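Local coordinates for uncharacterized protein (Bacteroides ovatus, PDB 4ORL) that is of unknown function but belongs to the DUF4783 family, whose NTF2-like fold sets helices against a curved beta-sheet, at residues A[12-16]-A[17-21]; A[66-69]-A[70-73]. One frame throughout, in Å; residues are numbered along the deposited sequence. Where two conformers were deposited one is given.

How the interactions relate
Interaction 1 is the turn between helix 6-14 and helix 17-21; interaction 2 is the tip of the hairpin formed by strands 57-68 and 71-80. Interaction 1 comes earlier in the chain, and the two lie on opposite sides of the chain's centre; their own centres are about 21 Å apart and their nearest atoms about 10 Å, without direct contact. Strand 57-68 runs between them: Phe60 meets Phe12 of interaction 1, while residues 66-68 form one arm of interaction 2. Just ahead of helix 6-14, which ends in interaction 1, the Glu3 carboxylate makes a salt bridge with Lys67 and its backbone O accepts from Ser72 OG. A bound PEG, probably from crystallisation, lies about 4 Å from the Gln18 side chain.

Interaction 1: residues A[12-16]-A[17-21]; sequences FKRGS and SQELS
Arg14 reaches across the turn to Glu19, the two side chains crossing at about a right angle. NH1 of Arg14 donates to OE2 of Glu19 at 2.8 Å in a salt bridge; the oxygen sits at the guanidinium edge and is met on its syn side, although the two planes are turned 62° apart. Ser16 packs against the root of the Glu19 side chain: with OG anti to its backbone N (chi1 180°), the hydroxyl faces the start of the next helix and accepts from Glu19 N at 3.1 Å. The same OG is 3.2 Å from Glu19 CG. An alanine in place of Glu19 would probably leave the Arg14 guanidinium without this carboxylate and strip the CG contact from the Ser16 hydroxyl, though the capping bond to the backbone N could remain. On the buried side, Leu20 CD1 comes obliquely to Phe12 CE2 at 3.7 Å, and both residues rest on Met48 of helix 41-54. Water 1 links Gly15 O to Ser17 N, while Ser17 OG bonds to Gln49. Gly15, at positive phi, ends helix 6-14 in a Schellman motif, followed at once by Ser16 as N-cap of helix 17-21, joining two consecutive helices of an NTF2-like fold.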
loop_
_atom_site.group_PDB
_atom_site.type_symbol
_atom_site.label_atom_id
_atom_site.label_comp_id
_atom_site.label_asym_id
_atom_site.label_seq_id
_atom_site.Cartn_x
_atom_site.Cartn_y
_atom_site.Cartn_z
ATOM N N PHE A 12 6.367 3.017 -0.311
ATOM C CA PHE A 12 6.608 1.715 -0.891
ATOM C C PHE A 12 7.999 1.569 -1.463
ATOM O O PHE A 12 8.657 0.555 -1.232
ATOM C CB PHE A 12 5.546 1.352 -1.937
ATOM C CG PHE A 12 4.264 0.878 -1.326
ATOM C CD1 PHE A 12 4.165 -0.397 -0.791
ATOM C CD2 PHE A 12 3.159 1.666 -1.349
ATOM C CE1 PHE A 12 2.968 -0.826 -0.211
ATOM C CE2 PHE A 12 1.968 1.233 -0.757
ATOM C CZ PHE A 12 1.900 0.013 -0.194
ATOM N N LYS A 13 8.501 2.617 -2.118
ATOM C CA LYS A 13 9.877 2.583 -2.643
ATOM C C LYS A 13 10.891 2.334 -1.541
ATOM O O LYS A 13 11.902 1.665 -1.771
ATOM C CB LYS A 13 10.228 3.909 -3.348
ATOM C CG LYS A 13 9.518 4.139 -4.663
ATOM C CD LYS A 13 9.855 5.481 -5.305
ATOM C CE LYS A 13 9.290 5.542 -6.712
ATOM N NZ LYS A 13 10.086 4.718 -7.671
ATOM N N ARG A 14 10.608 2.839 -0.346
ATOM C CA ARG A 14 11.532 2.774 0.780
ATOM C C ARG A 14 11.279 1.602 1.706
ATOM O O ARG A 14 12.039 1.383 2.640
ATOM C CB ARG A 14 11.441 4.069 1.583
ATOM C CG ARG A 14 11.910 5.291 0.814
ATOM C CD ARG A 14 11.801 6.556 1.623
ATOM N NE ARG A 14 12.340 7.703 0.889
ATOM C CZ ARG A 14 12.418 8.949 1.358
ATOM N NH1 ARG A 14 12.014 9.249 2.583
ATOM N NH2 ARG A 14 12.952 9.893 0.598
ATOM N N GLY A 15 10.199 0.836 1.461
ATOM C CA GLY A 15 9.779 -0.168 2.418
ATOM C C GLY A 15 9.563 0.422 3.814
ATOM O O GLY A 15 9.967 -0.178 4.818
ATOM N N SER A 16 8.925 1.596 3.876
ATOM C CA SER A 16 8.718 2.325 5.133
ATOM C C SER A 16 7.279 2.248 5.609
ATOM O O SER A 16 6.421 2.971 5.124
ATOM C CB SER A 16 9.123 3.794 4.978
ATOM O OG SER A 16 8.917 4.492 6.195
ATOM N N SER A 17 7.028 1.384 6.581
ATOM C CA SER A 17 5.721 1.301 7.207
ATOM C C SER A 17 5.366 2.594 7.939
ATOM O O SER A 17 4.208 2.995 7.954
ATOM C CB SER A 17 5.669 0.131 8.187
ATOM O OG SER A 17 6.547 0.344 9.277
ATOM N N GLN A 18 6.354 3.245 8.537
ATOM C CA GLN A 18 6.081 4.490 9.235
ATOM C C GLN A 18 5.648 5.612 8.283
ATOM O O GLN A 18 4.714 6.338 8.580
ATOM C CB GLN A 18 7.253 4.895 10.125
ATOM C CG GLN A 18 7.209 4.182 11.476
ATOM C CD GLN A 18 5.913 4.458 12.249
ATOM O OE1 GLN A 18 5.128 3.547 12.520
ATOM N NE2 GLN A 18 5.663 5.726 12.549
ATOM N N GLU A 19 6.254 5.678 7.099
ATOM C CA GLU A 19 5.836 6.680 6.112
ATOM C C GLU A 19 4.456 6.345 5.606
ATOM O O GLU A 19 3.629 7.222 5.435
ATOM C CB GLU A 19 6.820 6.774 4.947
ATOM C CG GLU A 19 8.108 7.506 5.302
ATOM C CD GLU A 19 9.081 7.672 4.149
ATOM O OE1 GLU A 19 8.695 7.457 2.988
ATOM O OE2 GLU A 19 10.256 8.015 4.408
ATOM N N LEU A 20 4.212 5.057 5.382
ATOM C CA LEU A 20 2.932 4.591 4.831
ATOM C C LEU A 20 1.786 4.871 5.797
ATOM O O LEU A 20 0.687 5.221 5.381
ATOM C CB LEU A 20 3.000 3.104 4.505
ATOM C CG LEU A 20 1.832 2.466 3.720
ATOM C CD1 LEU A 20 1.623 3.142 2.358
ATOM C CD2 LEU A 20 2.052 0.969 3.581
ATOM N N SER A 21 2.070 4.749 7.097
ATOM C CA SER A 21 1.060 4.913 8.143
ATOM C C SER A 21 0.392 6.288 8.092
ATOM O O SER A 21 -0.796 6.417 8.388
ATOM C CB SER A 21 1.686 4.672 9.516
ATOM O OG SER A 21 2.534 5.745 9.886
HETATM O O HOH W 1 9.461 -0.114 7.413
HETATM O O HOH W 2 9.124 2.389 8.865
#

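Interaction 2: residues A[66-69]-A[70-73]; sequences GKRD and ESSF
A two-residue beta hairpin, closed by a type II' turn from Arg68 to Ser71, brings Gly66 against Phe73 and Arg68 against Ser71 as hydrogen-bonded antiparallel pairs. Gly66 N donates to Phe73 O at 3.0 Å, and Phe73 N returns a bond to Gly66 O. The Phe73 ring lies flat against this backbone: Gly66 N stands 3.5 Å above the plane over the ring centre, and Gly66 CA makes a CH-pi contact 3.8 Å from the ring centroid. With chi1 at 69°, Phe73 CG sits between its own N and carbonyl carbon, which swings the ring across to the glycine. Gly66 has no CB to stand in the way of Phe73 CE1, so the ring can lie this close.

At the turn, Arg68 O accepts from Ser71 N, which approaches from above the carbonyl plane. In the conformer given, Ser71 OG also donates to it in that plane, onto a lone pair at 2.8 Å; this second bond is less certain, since the serine was modelled in two conformers. Arg68 N in turn binds Ser71 O. Strand 71-80 continues the sheet toward strand 83-94, where Ser72 pairs through its backbone with Leu91; strand 57-68 is the outermost strand on this side within the chain. On the face shared by Lys67 and Ser72, the lysine CG passes 3.6 Å from Ser71 O. Beyond it, the chain bends at its last torsion (chi4 72°), bringing NZ 2.7 Å from Asp69 O as a hydrogen-bond donor. The same ammonium group forms a salt bridge with Glu3, whose backbone O accepts from Ser72 OG.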
loop_
_atom_site.group_PDB
_atom_site.type_symbol
_atom_site.label_atom_id
_atom_site.label_comp_id
_atom_site.label_asym_id
_atom_site.label_seq_id
_atom_site.Cartn_x
_atom_site.Cartn_y
_atom_site.Cartn_z
ATOM N N GLY A 66 -5.210 5.917 -10.636
ATOM C CA GLY A 66 -6.469 6.429 -11.098
ATOM C C GLY A 66 -7.385 6.914 -10.035
ATOM O O GLY A 66 -7.073 6.860 -8.855
ATOM N N LYS A 67 -8.543 7.383 -10.490
ATOM C CA LYS A 67 -9.553 8.024 -9.652
ATOM C C LYS A 67 -10.920 7.734 -10.229
ATOM O O LYS A 67 -11.086 7.736 -11.430
ATOM C CB LYS A 67 -9.337 9.554 -9.639
ATOM C CG LYS A 67 -10.392 10.372 -8.897
ATOM C CD LYS A 67 -10.262 11.855 -9.213
ATOM C CE LYS A 67 -11.418 12.666 -8.659
ATOM N NZ LYS A 67 -11.382 12.809 -7.182
ATOM N N ARG A 68 -11.903 7.527 -9.354
ATOM C CA ARG A 68 -13.314 7.531 -9.737
ATOM C C ARG A 68 -14.028 8.253 -8.614
ATOM O O ARG A 68 -14.153 7.718 -7.509
ATOM C CB ARG A 68 -13.845 6.099 -9.882
ATOM C CG ARG A 68 -15.363 5.953 -9.922
ATOM C CD ARG A 68 -15.914 6.168 -11.297
ATOM N NE ARG A 68 -17.368 5.996 -11.344
ATOM C CZ ARG A 68 -18.102 6.097 -12.450
ATOM N NH1 ARG A 68 -17.529 6.378 -13.626
ATOM N NH2 ARG A 68 -19.420 5.922 -12.386
ATOM N N ASP A 69 -14.424 9.494 -8.873
ATOM C CA ASP A 69 -15.074 10.333 -7.881
ATOM C C ASP A 69 -14.230 10.417 -6.615
ATOM O O ASP A 69 -13.059 10.764 -6.711
ATOM C CB ASP A 69 -16.516 9.856 -7.651
ATOM C CG ASP A 69 -17.327 9.889 -8.911
ATOM O OD1 ASP A 69 -17.079 10.791 -9.749
ATOM O OD2 ASP A 69 -18.227 9.037 -9.092
ATOM N N GLU A 70 -14.758 10.006 -5.457
ATOM C CA GLU A 70 -14.020 10.164 -4.211
ATOM C C GLU A 70 -13.224 8.909 -3.830
ATOM O O GLU A 70 -12.919 8.689 -2.653
ATOM C CB GLU A 70 -14.960 10.598 -3.080
ATOM C CG GLU A 70 -15.575 11.982 -3.313
ATOM C CD GLU A 70 -16.317 12.540 -2.101
ATOM O OE1 GLU A 70 -16.624 11.772 -1.170
ATOM O OE2 GLU A 70 -16.598 13.756 -2.089
ATOM N N SER A 71 -12.885 8.094 -4.832
ATOM C CA SER A 71 -12.027 6.923 -4.628
ATOM C C SER A 71 -10.833 7.008 -5.563
ATOM O O SER A 71 -10.897 7.649 -6.603
ATOM C CB SER A 71 -12.791 5.640 -4.898
ATOM O OG SER A 71 -13.010 5.471 -6.277
ATOM N N SER A 72 -9.741 6.395 -5.174
ATOM C CA SER A 72 -8.540 6.378 -6.009
ATOM C C SER A 72 -7.777 5.088 -5.805
ATOM O O SER A 72 -8.037 4.330 -4.869
ATOM C CB SER A 72 -7.650 7.586 -5.699
ATOM O OG SER A 72 -7.201 7.547 -4.358
ATOM N N PHE A 73 -6.810 4.850 -6.670
ATOM C CA PHE A 73 -5.982 3.666 -6.556
ATOM C C PHE A 73 -4.616 3.882 -7.144
ATOM O O PHE A 73 -4.427 4.719 -8.043
ATOM C CB PHE A 73 -6.645 2.487 -7.255
ATOM C CG PHE A 73 -6.699 2.624 -8.752
ATOM C CD1 PHE A 73 -7.782 3.249 -9.377
ATOM C CD2 PHE A 73 -5.677 2.107 -9.546
ATOM C CE1 PHE A 73 -7.835 3.351 -10.777
ATOM C CE2 PHE A 73 -5.726 2.217 -10.940
ATOM C CZ PHE A 73 -6.794 2.852 -11.543
#